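Local coordinates for acyl-CoA Binding Protein (Moniliophthora perniciosa, PDB 3FP5) that probably binds long-chain acyl-CoA esters within a small all-helical fold, serving fatty acid metabolism in a fungus that causes a disease of cacao, at residues I24-Q28 with D29-Y33; D55-G58 with K59-D63. One frame throughout, in Å; residues are numbered along the deposited sequence. Where two conformers were deposited one is given.

How the contacts relate
Helix 5-17 opens the chain, and the loop after it runs into contact 1, where residues 24-28 lead into the start of helix 28-42. Contact 2 follows further along, at the start of helix 56-66. Each contact joins an N-cap to the opening turns of its helix, contact 1 with the loop before it. The two are in series: contact 1 is complete before the chain reaches contact 2, and neither nests in nor crosses the other. Their centres lie about 15 Å apart. They meet where L32 CD2 packs 3.9 Å from A60 O. Ahead of the cap, I24 packs on helices 73-91 and 94-105, whereas residues 59-63 lean on the loop around R50.

Contact 1: I24-Q28 with D29-Y33; sequences IKPTQ and DEQLY
E30 OE1 takes two bonds: T27 N donates to it at 2.8 Å, nearly straight at 170°, and a water that also donates to K25 O reaches it at 2.7 Å. The amide meets OE1 on the anti side of the carboxylate, 24° out of its plane, while P26 CA lies close by at 3.3 Å. An extended chain beyond CG carries the carboxylate back to the loop. In return T27 OG1 accepts from E30 N at 3.1 Å; chi1 of 65° holds this hydroxyl between its own N and carbonyl carbon, facing the first turn. T27 CG2 lies against OE1, and the two side chains pass at a slant. On another flank, Q31 brings its amide NE2 obliquely to the CB-CG side of the proline ring, 3.3 Å from P26 CG. A second water accepts from this NE2 and donates to P26 O, closing a bridge between loop and helix. Backbone bonds from Q31 N to T27 O and from L32 N to Q28 O begin the regular turn. Beyond the segments, P26 rests on L18 and E30 on I87 of helix 73-91. The reciprocal bonds of T27 and E30 make a capping box, with T27 as N-cap of helix 28-42.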
# COMPACT_ATOMS: atom_id res chain seq x y z
N ILE A 24 5.02 3.72 14.05
CA ILE A 24 5.00 3.70 12.59
C ILE A 24 3.56 3.51 12.15
O ILE A 24 3.03 2.39 12.16
CB ILE A 24 5.89 2.59 12.01
CG1 ILE A 24 7.35 2.77 12.45
CG2 ILE A 24 5.79 2.57 10.48
CD1 ILE A 24 8.22 1.56 12.17
N LYS A 25 2.92 4.61 11.78
CA LYS A 25 1.47 4.60 11.58
C LYS A 25 1.06 5.34 10.31
O LYS A 25 1.14 6.57 10.25
CB LYS A 25 0.78 5.24 12.78
CG LYS A 25 -0.73 5.07 12.78
CD LYS A 25 -1.38 5.93 13.86
CE LYS A 25 -2.82 5.52 14.10
NZ LYS A 25 -3.57 5.30 12.83
N PRO A 26 0.60 4.59 9.30
CA PRO A 26 0.06 5.23 8.10
C PRO A 26 -1.19 6.02 8.46
O PRO A 26 -1.96 5.58 9.32
CB PRO A 26 -0.33 4.04 7.21
CG PRO A 26 0.46 2.88 7.74
CD PRO A 26 0.53 3.12 9.22
N THR A 27 -1.38 7.17 7.83
CA THR A 27 -2.60 7.94 8.01
C THR A 27 -3.77 7.24 7.30
O THR A 27 -3.59 6.27 6.57
CB THR A 27 -2.47 9.36 7.43
OG1 THR A 27 -2.31 9.27 6.01
CG2 THR A 27 -1.27 10.08 8.04
N GLN A 28 -4.97 7.74 7.54
CA GLN A 28 -6.16 7.20 6.89
C GLN A 28 -5.99 7.26 5.38
O GLN A 28 -6.22 6.27 4.68
CB GLN A 28 -7.40 7.99 7.33
CG GLN A 28 -8.64 7.74 6.50
CD GLN A 28 -9.82 8.54 7.01
OE1 GLN A 28 -10.01 8.70 8.22
NE2 GLN A 28 -10.63 9.06 6.09
N ASP A 29 -5.54 8.41 4.88
CA ASP A 29 -5.30 8.59 3.44
C ASP A 29 -4.22 7.63 2.93
O ASP A 29 -4.32 7.11 1.81
CB ASP A 29 -4.88 10.03 3.14
CG ASP A 29 -6.04 11.01 3.20
OD1 ASP A 29 -7.20 10.56 3.28
OD2 ASP A 29 -5.78 12.23 3.16
N GLU A 30 -3.19 7.41 3.74
CA GLU A 30 -2.12 6.50 3.34
C GLU A 30 -2.59 5.05 3.28
O GLU A 30 -2.13 4.26 2.45
CB GLU A 30 -0.90 6.68 4.26
CG GLU A 30 -0.12 7.97 3.98
CD GLU A 30 0.89 8.35 5.06
OE1 GLU A 30 0.76 7.87 6.21
OE2 GLU A 30 1.82 9.14 4.76
N GLN A 31 -3.53 4.68 4.14
CA GLN A 31 -4.06 3.32 4.11
C GLN A 31 -4.90 3.10 2.85
O GLN A 31 -4.85 2.03 2.25
CB GLN A 31 -4.87 3.02 5.37
CG GLN A 31 -4.02 2.90 6.63
CD GLN A 31 -3.21 1.60 6.68
OE1 GLN A 31 -3.22 0.81 5.74
NE2 GLN A 31 -2.51 1.38 7.79
N LEU A 32 -5.66 4.11 2.46
CA LEU A 32 -6.40 4.04 1.20
C LEU A 32 -5.42 3.92 0.02
O LEU A 32 -5.68 3.21 -0.95
CB LEU A 32 -7.29 5.26 1.03
CG LEU A 32 -8.59 5.18 1.83
CD1 LEU A 32 -9.31 6.51 1.81
CD2 LEU A 32 -9.49 4.07 1.31
N TYR A 33 -4.29 4.62 0.12
CA TYR A 33 -3.28 4.58 -0.93
C TYR A 33 -2.68 3.18 -1.02
O TYR A 33 -2.54 2.61 -2.11
CB TYR A 33 -2.20 5.63 -0.62
CG TYR A 33 -1.19 5.87 -1.71
CD1 TYR A 33 -1.25 7.02 -2.51
CD2 TYR A 33 -0.16 4.96 -1.93
CE1 TYR A 33 -0.29 7.25 -3.50
CE2 TYR A 33 0.78 5.18 -2.92
CZ TYR A 33 0.72 6.32 -3.70
OH TYR A 33 1.68 6.53 -4.67
O HOH W 1 2.37 8.30 8.38
O HOH W 2 -2.78 3.08 10.15

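Contact 2: D55-G58 with K59-D63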
# COMPACT_ATOMS: atom_id res chain seq x y z
N ASP A 55 -22.44 1.77 2.65
CA ASP A 55 -21.23 1.02 2.96
C ASP A 55 -20.06 1.98 2.89
O ASP A 55 -19.29 1.96 1.93
CB ASP A 55 -21.04 -0.13 1.97
CG ASP A 55 -19.84 -1.00 2.31
OD1 ASP A 55 -19.13 -0.72 3.31
OD2 ASP A 55 -19.62 -1.99 1.58
N PHE A 56 -19.94 2.82 3.91
CA PHE A 56 -18.97 3.92 3.89
C PHE A 56 -17.55 3.43 3.65
O PHE A 56 -16.85 3.93 2.77
CB PHE A 56 -19.05 4.71 5.19
CG PHE A 56 -20.40 5.29 5.46
CD1 PHE A 56 -20.84 6.40 4.76
CD2 PHE A 56 -21.24 4.71 6.40
CE1 PHE A 56 -22.08 6.93 5.00
CE2 PHE A 56 -22.48 5.24 6.65
CZ PHE A 56 -22.91 6.36 5.95
N THR A 57 -17.15 2.43 4.42
CA THR A 57 -15.80 1.89 4.29
C THR A 57 -15.59 1.25 2.92
O THR A 57 -14.60 1.52 2.23
CB THR A 57 -15.52 0.85 5.38
OG1 THR A 57 -15.58 1.50 6.67
CG2 THR A 57 -14.15 0.24 5.19
N GLY A 58 -16.53 0.40 2.53
CA GLY A 58 -16.44 -0.30 1.26
C GLY A 58 -16.40 0.62 0.05
O GLY A 58 -15.62 0.41 -0.88
N LYS A 59 -17.22 1.67 0.06
CA LYS A 59 -17.27 2.55 -1.11
C LYS A 59 -16.02 3.43 -1.21
O LYS A 59 -15.59 3.77 -2.31
CB LYS A 59 -18.56 3.37 -1.13
CG LYS A 59 -18.62 4.55 -0.19
CD LYS A 59 -20.02 5.17 -0.26
CE LYS A 59 -20.14 6.42 0.59
NZ LYS A 59 -21.48 7.05 0.44
N ALA A 60 -15.43 3.78 -0.07
CA ALA A 60 -14.20 4.57 -0.05
C ALA A 60 -13.05 3.74 -0.65
O ALA A 60 -12.28 4.22 -1.48
CB ALA A 60 -13.85 5.00 1.37
N LYS A 61 -12.97 2.48 -0.24
CA LYS A 61 -11.99 1.56 -0.80
C LYS A 61 -12.19 1.38 -2.30
O LYS A 61 -11.23 1.41 -3.08
CB LYS A 61 -12.07 0.20 -0.11
CG LYS A 61 -11.51 0.18 1.30
CD LYS A 61 -11.84 -1.16 1.96
CE LYS A 61 -10.98 -1.41 3.18
NZ LYS A 61 -11.10 -2.81 3.66
N TRP A 62 -13.45 1.20 -2.71
CA TRP A 62 -13.74 0.98 -4.13
C TRP A 62 -13.31 2.19 -4.96
O TRP A 62 -12.65 2.06 -6.00
CB TRP A 62 -15.23 0.69 -4.32
CG TRP A 62 -15.57 0.26 -5.72
CD1 TRP A 62 -15.64 -1.02 -6.17
CD2 TRP A 62 -15.85 1.11 -6.83
NE1 TRP A 62 -15.97 -1.03 -7.51
CE2 TRP A 62 -16.11 0.27 -7.94
CE3 TRP A 62 -15.92 2.49 -7.00
CZ2 TRP A 62 -16.43 0.77 -9.20
CZ3 TRP A 62 -16.25 2.99 -8.26
CH2 TRP A 62 -16.50 2.13 -9.33
N ASP A 63 -13.71 3.38 -4.50
CA ASP A 63 -13.34 4.61 -5.20
C ASP A 63 -11.83 4.72 -5.40
O ASP A 63 -11.36 5.07 -6.49
CB ASP A 63 -13.86 5.83 -4.43
CG ASP A 63 -15.36 5.98 -4.54
OD1 ASP A 63 -15.97 5.33 -5.41
OD2 ASP A 63 -15.94 6.75 -3.74
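The F56 ring is approached obliquely by K59 CE, 4.2 Å from CD1, and the W62 indole has D63 OD1 at its edge, in the ring plane. Both rings belong to the opening turns of helix 56-66, whose N-cap is D55. The W62 indole points away from residues 55-58 and lies against V46, R50 and P51 of the preceding loop, with NE1 hydrogen-bonded to I48 O; of the whole side chain, CB alone comes near the first turn, at G58 O. The D55 carboxylate turns over the helix end. In the conformer given, one of two deposited, D55 OD1 accepts from G58 N at 2.9 Å. This amide comes from above the carboxylate plane, 63° out of it, and the bond is bent to 146°. D55 also gives its carbonyl to the helix: K59 N donates to D55 O at 2.8 Å. A60 N to F56 O, K61 N to T57 O and W62 N to G58 O continue the same i to i+4 pattern. K59 has CG between its own N and carbonyl carbon (chi1 77°), which turns the extended chain back toward the helix start. There its CG lies 3.4 Å from D55 O and 3.5 Å from F56 O, and NZ goes on to bond L53 O in the preceding loop. D63 OD1 forms a salt bridge with R50 NE, so K59, W62 and D63 all bond this loop. T57 and K61 run side by side in the same direction, with T57 CG2 4.1 Å from K61 CE.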